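PDB 6CJ6: entry-fusion complex associated protein OPG083 from Vaccinia virus, which forms part of the eleven-protein poxvirus entry-fusion complex, which merges viral and cellular membranes and opens the pore through which the virion core enters the host cytoplasm. Local coordinates for residues Lys121-Gly125 / Gln152-Lys156; Tyr18-Leu22 / Gln138-Thr142. All blocks are in the same frame, centred on the assembly; numbering follows the deposited sequence.

Contact 1 of 2, residues Lys121-Gly125 / Gln152-Lys156; sequences KLDIG and QTIVK. With MOH (methanol), chain B; EDO (1,2-ethanediol), chain N.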
# COMPACT_ATOMS: atom_id res chain seq x y z
N LYS A 121 -9.16 0.82 10.88
CA LYS A 121 -8.97 -0.60 10.63
C LYS A 121 -8.42 -0.78 9.22
O LYS A 121 -8.79 -0.04 8.30
CB LYS A 121 -10.31 -1.34 10.75
CG LYS A 121 -10.25 -2.83 10.44
CD LYS A 121 -10.98 -3.17 9.14
CE LYS A 121 -12.47 -2.91 9.26
NZ LYS A 121 -13.20 -3.25 8.01
N LEU A 122 -7.52 -1.74 9.05
CA LEU A 122 -6.90 -2.00 7.76
C LEU A 122 -7.00 -3.49 7.44
O LEU A 122 -6.61 -4.33 8.25
CB LEU A 122 -5.43 -1.56 7.76
CG LEU A 122 -4.97 -0.96 6.42
CD1 LEU A 122 -5.92 0.16 6.01
CD2 LEU A 122 -3.55 -0.44 6.52
N ASP A 123 -7.51 -3.79 6.24
CA ASP A 123 -7.70 -5.16 5.78
C ASP A 123 -6.57 -5.50 4.81
O ASP A 123 -6.46 -4.89 3.75
CB ASP A 123 -9.07 -5.29 5.10
CG ASP A 123 -9.39 -6.71 4.66
OD1 ASP A 123 -8.56 -7.62 4.87
OD2 ASP A 123 -10.49 -6.92 4.10
N ILE A 124 -5.74 -6.48 5.18
CA ILE A 124 -4.60 -6.84 4.35
C ILE A 124 -4.94 -8.03 3.46
O ILE A 124 -4.07 -8.55 2.76
CB ILE A 124 -3.34 -7.11 5.19
CG1 ILE A 124 -3.53 -8.35 6.07
CG2 ILE A 124 -2.97 -5.89 6.04
CD1 ILE A 124 -2.26 -8.78 6.75
N GLY A 125 -6.19 -8.46 3.49
CA GLY A 125 -6.60 -9.59 2.67
C GLY A 125 -6.01 -10.91 3.13
O GLY A 125 -6.34 -11.40 4.21
N GLN A 152 -4.30 0.10 1.33
CA GLN A 152 -5.04 -1.15 1.54
C GLN A 152 -5.44 -1.78 0.21
O GLN A 152 -5.21 -2.97 -0.02
CB GLN A 152 -6.27 -0.89 2.40
CG GLN A 152 -7.36 -1.94 2.21
CD GLN A 152 -8.46 -1.86 3.24
OE1 GLN A 152 -8.20 -1.70 4.43
NE2 GLN A 152 -9.70 -1.98 2.79
N THR A 153 -6.04 -0.99 -0.68
CA THR A 153 -6.41 -1.50 -2.00
C THR A 153 -5.20 -2.07 -2.72
O THR A 153 -5.29 -3.13 -3.36
CB THR A 153 -7.05 -0.38 -2.82
OG1 THR A 153 -8.03 0.30 -2.03
CG2 THR A 153 -7.72 -0.95 -4.07
N ILE A 154 -4.05 -1.40 -2.61
CA ILE A 154 -2.84 -1.86 -3.27
C ILE A 154 -2.31 -3.13 -2.60
O ILE A 154 -1.84 -4.05 -3.29
CB ILE A 154 -1.79 -0.73 -3.32
CG1 ILE A 154 -2.26 0.37 -4.28
CG2 ILE A 154 -0.43 -1.27 -3.72
CD1 ILE A 154 -1.30 1.52 -4.40
N VAL A 155 -2.36 -3.21 -1.27
CA VAL A 155 -1.95 -4.43 -0.58
C VAL A 155 -2.75 -5.62 -1.09
O VAL A 155 -2.19 -6.61 -1.57
CB VAL A 155 -2.10 -4.29 0.95
CG1 VAL A 155 -1.97 -5.66 1.61
CG2 VAL A 155 -1.05 -3.35 1.51
N LYS A 156 -4.08 -5.53 -1.01
CA LYS A 156 -4.94 -6.66 -1.32
C LYS A 156 -4.85 -7.11 -2.77
O LYS A 156 -5.41 -8.16 -3.11
CB LYS A 156 -6.39 -6.32 -0.94
CG LYS A 156 -6.54 -5.85 0.50
CD LYS A 156 -7.99 -5.63 0.88
CE LYS A 156 -8.70 -6.95 1.07
NZ LYS A 156 -10.16 -6.77 1.30
C MOH B . -11.32 -1.82 5.69
O MOH B . -10.51 -0.79 6.21
C1 EDO N . -10.24 -10.46 0.39
O1 EDO N . -10.20 -9.25 -0.38
C2 EDO N . -10.84 -10.16 1.76
O2 EDO N . -10.30 -11.07 2.72
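Gln152 swings CG to the side opposite its own N (chi1 157°) and runs on extended, which brings OE1 to the backbone of Asp123; a bend at chi3 (74°) turns the end of Lys156 to the carboxylate of the same residue. Asp123 N donates to Gln152 OE1 over 2.8 Å in an almost straight bond (N-H...O 177°), although the donor stands above the amide plane. Leu122 passes the glutamine in the opposite direction, its CD1 3.3 Å from Gln152 OE1. The second grip is a salt bridge, Lys156 NZ to Asp123 OD2 at 2.8 Å. The two side chains cross at about a right angle, and the ammonium group approaches from above the carboxylate plane. Asp123 OD1, the other carboxylate oxygen, accepts from Gly125 N at 2.9 Å, which makes an Asx turn near the end of strand 119-127. Engagement of both oxygens probably limits rotation of the carboxylate. Segment 152-156 of helix 145-158 runs nearly parallel to segment 121-125, while the backbone of the strand pairs with Glu39, Ile41 and Gln43. The methylenes of Lys156 lie along the turn: CD comes 3.3 Å from Asp123 O, and CE packs against Gly125 CA. On the buried side Val155 CG1 meets Ile124 CB at 4.1 Å, and Tyr11 of helix 10-24 also touches Val155. A methanol, probably from the crystallisation liquor, places its oxygen 2.8 Å from Lys121 O and within reach of Gln152 OE1.

Contact 2 of 2, residues Tyr18-Leu22 / Gln138-Thr142; sequences YLQKL and QIVNT. With PDO (1,3-propandiol), chain X; MOH (methanol), chain C.
Asn141 OD1, in the residue between the Val140 and Thr142 that meet Tyr18 and Leu22, accepts from both Gly143 N and Asn148 ND2, while Asn141 ND2 donates to Asn53 OD1 and Ile35 O. The side chain of Asn141 leaves the strand on the face away from segment 18-22, and its amide bonds tie down the end of strand 133-141, whose alternate residues Gln138 and Val140, followed by Thr142, turn to the helix. The axes of segments 18-22 and 138-141 come within 11.0 Å, at 29°, so side chains alone fill the gap: this is a helix packed on the face of a sheet. Val140 is the centre. Leu22 meets it tip to tip, CD1 to Val140 CG2 at 3.9 Å, whereas Leu19 slides past in the opposite direction with CD2 4.1 Å from Val140 CB. Tyr18 is the third helix residue here to touch Val140, CE2 lying 4.1 Å from Val140 CG1 at an oblique approach. Because Tyr18 CG is anti to its own N (chi1 -178°), the ring leans toward the next turn, under Leu22, whose CG sits 3.8 Å above the ring plane and over its centre. The ring's hydroxyl end comes at Thr142 from the opposite direction, with Tyr18 OH 3.8 Å from Thr142 CG2. At the other end Leu19 CD1 rests on the amide nitrogen of Gln138, NE2, at 3.6 Å. Helix 59-74 packs on Tyr18 through Ser62 and Met66. No hydrogen bond joins the two segments. The buried Tyr18 OH finds no polar partner anywhere in the model, with a methanol carbon 3.2 Å from that OH, so between these segments cohesion comes mainly from apolar packing and the phenol probably pays some desolvation cost for its place.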
# COMPACT_ATOMS: atom_id res chain seq x y z
N TYR A 18 7.97 2.88 -2.25
CA TYR A 18 7.15 3.91 -1.64
C TYR A 18 7.79 4.45 -0.37
O TYR A 18 7.69 5.65 -0.08
CB TYR A 18 5.75 3.36 -1.37
CG TYR A 18 4.78 4.36 -0.78
CD1 TYR A 18 4.62 5.62 -1.35
CD2 TYR A 18 4.01 4.03 0.32
CE1 TYR A 18 3.73 6.53 -0.82
CE2 TYR A 18 3.11 4.94 0.86
CZ TYR A 18 2.98 6.18 0.29
OH TYR A 18 2.09 7.08 0.82
N LEU A 19 8.45 3.59 0.41
CA LEU A 19 9.07 4.04 1.65
C LEU A 19 10.22 5.00 1.39
O LEU A 19 10.40 5.97 2.13
CB LEU A 19 9.52 2.84 2.49
CG LEU A 19 8.40 2.00 3.11
CD1 LEU A 19 8.96 0.77 3.81
CD2 LEU A 19 7.58 2.84 4.08
N GLN A 20 11.02 4.74 0.34
CA GLN A 20 12.09 5.67 -0.02
C GLN A 20 11.53 7.07 -0.27
O GLN A 20 12.08 8.07 0.21
CB GLN A 20 12.81 5.17 -1.28
CG GLN A 20 13.86 4.12 -1.05
CD GLN A 20 14.70 3.88 -2.29
OE1 GLN A 20 14.68 4.67 -3.23
NE2 GLN A 20 15.43 2.77 -2.31
N LYS A 21 10.44 7.16 -1.04
CA LYS A 21 9.87 8.46 -1.37
C LYS A 21 9.29 9.14 -0.13
O LYS A 21 9.38 10.36 0.01
CB LYS A 21 8.80 8.28 -2.44
CG LYS A 21 9.32 7.66 -3.73
CD LYS A 21 8.23 6.83 -4.41
CE LYS A 21 8.24 7.01 -5.92
NZ LYS A 21 9.47 6.48 -6.57
N LEU A 22 8.69 8.36 0.78
CA LEU A 22 8.13 8.94 1.99
C LEU A 22 9.20 9.59 2.85
O LEU A 22 8.98 10.65 3.45
CB LEU A 22 7.38 7.87 2.79
CG LEU A 22 6.08 7.32 2.21
CD1 LEU A 22 5.47 6.30 3.15
CD2 LEU A 22 5.10 8.44 1.92
N GLN A 138 4.87 -4.91 4.93
CA GLN A 138 5.11 -3.62 5.56
C GLN A 138 3.91 -2.70 5.32
O GLN A 138 3.61 -2.35 4.18
CB GLN A 138 6.38 -2.99 5.00
CG GLN A 138 7.64 -3.72 5.40
CD GLN A 138 8.74 -3.59 4.37
OE1 GLN A 138 8.76 -4.32 3.38
NE2 GLN A 138 9.65 -2.65 4.60
N ILE A 139 3.24 -2.31 6.40
CA ILE A 139 2.08 -1.43 6.35
C ILE A 139 2.48 -0.11 7.00
O ILE A 139 2.86 -0.08 8.18
CB ILE A 139 0.86 -2.05 7.03
CG1 ILE A 139 0.11 -2.98 6.07
CG2 ILE A 139 -0.09 -0.98 7.53
CD1 ILE A 139 0.79 -4.30 5.81
N VAL A 140 2.39 0.98 6.25
CA VAL A 140 2.79 2.30 6.72
C VAL A 140 1.56 3.19 6.85
O VAL A 140 0.78 3.31 5.90
CB VAL A 140 3.87 2.93 5.82
CG1 VAL A 140 3.44 2.91 4.36
CG2 VAL A 140 4.18 4.35 6.27
N ASN A 141 1.39 3.79 8.02
CA ASN A 141 0.33 4.75 8.26
C ASN A 141 0.83 6.13 7.89
O ASN A 141 1.85 6.59 8.41
CB ASN A 141 -0.07 4.74 9.74
CG ASN A 141 -1.08 5.82 10.07
OD1 ASN A 141 -1.97 6.12 9.27
ND2 ASN A 141 -0.93 6.44 11.24
N THR A 142 0.11 6.81 6.99
CA THR A 142 0.43 8.20 6.67
C THR A 142 -0.54 9.19 7.30
O THR A 142 -0.64 10.33 6.84
CB THR A 142 0.53 8.42 5.16
OG1 THR A 142 -0.67 7.95 4.52
CG2 THR A 142 1.76 7.71 4.60
C1 PDO X . 12.89 1.89 -6.04
O1 PDO X . 12.33 0.96 -5.10
C2 PDO X . 11.95 3.08 -6.20
C3 PDO X . 12.28 4.18 -5.21
O3 PDO X . 11.28 5.20 -5.28
C MOH C . -0.12 5.71 2.60
O MOH C . -0.89 5.03 3.58

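In the fold
Contacts 1 and 2 lie 14 Å apart, centre to centre, and interlock along the chain, their segments alternating. Strand 133-141 follows strand 119-127 and leads on to helix 145-158, so one side of contact 2 comes between the two sides of contact 1 in sequence. Ile139 joins them physically: pointing away from segment 18-22, it packs its CG2 3.6 Å from Leu122 CD2 and its CD1 4.1 Å from Ile124 CG2. A polar, partly exposed grip at 121-125/152-156 therefore shares an apolar layer with the buried packing at 18-22/138-142. Lys121 of contact 1 also lines, with Tyr110, Asn114 and Gln120, the site holding 2-(2-methoxyethoxy)ethanol, probably a crystallisation additive.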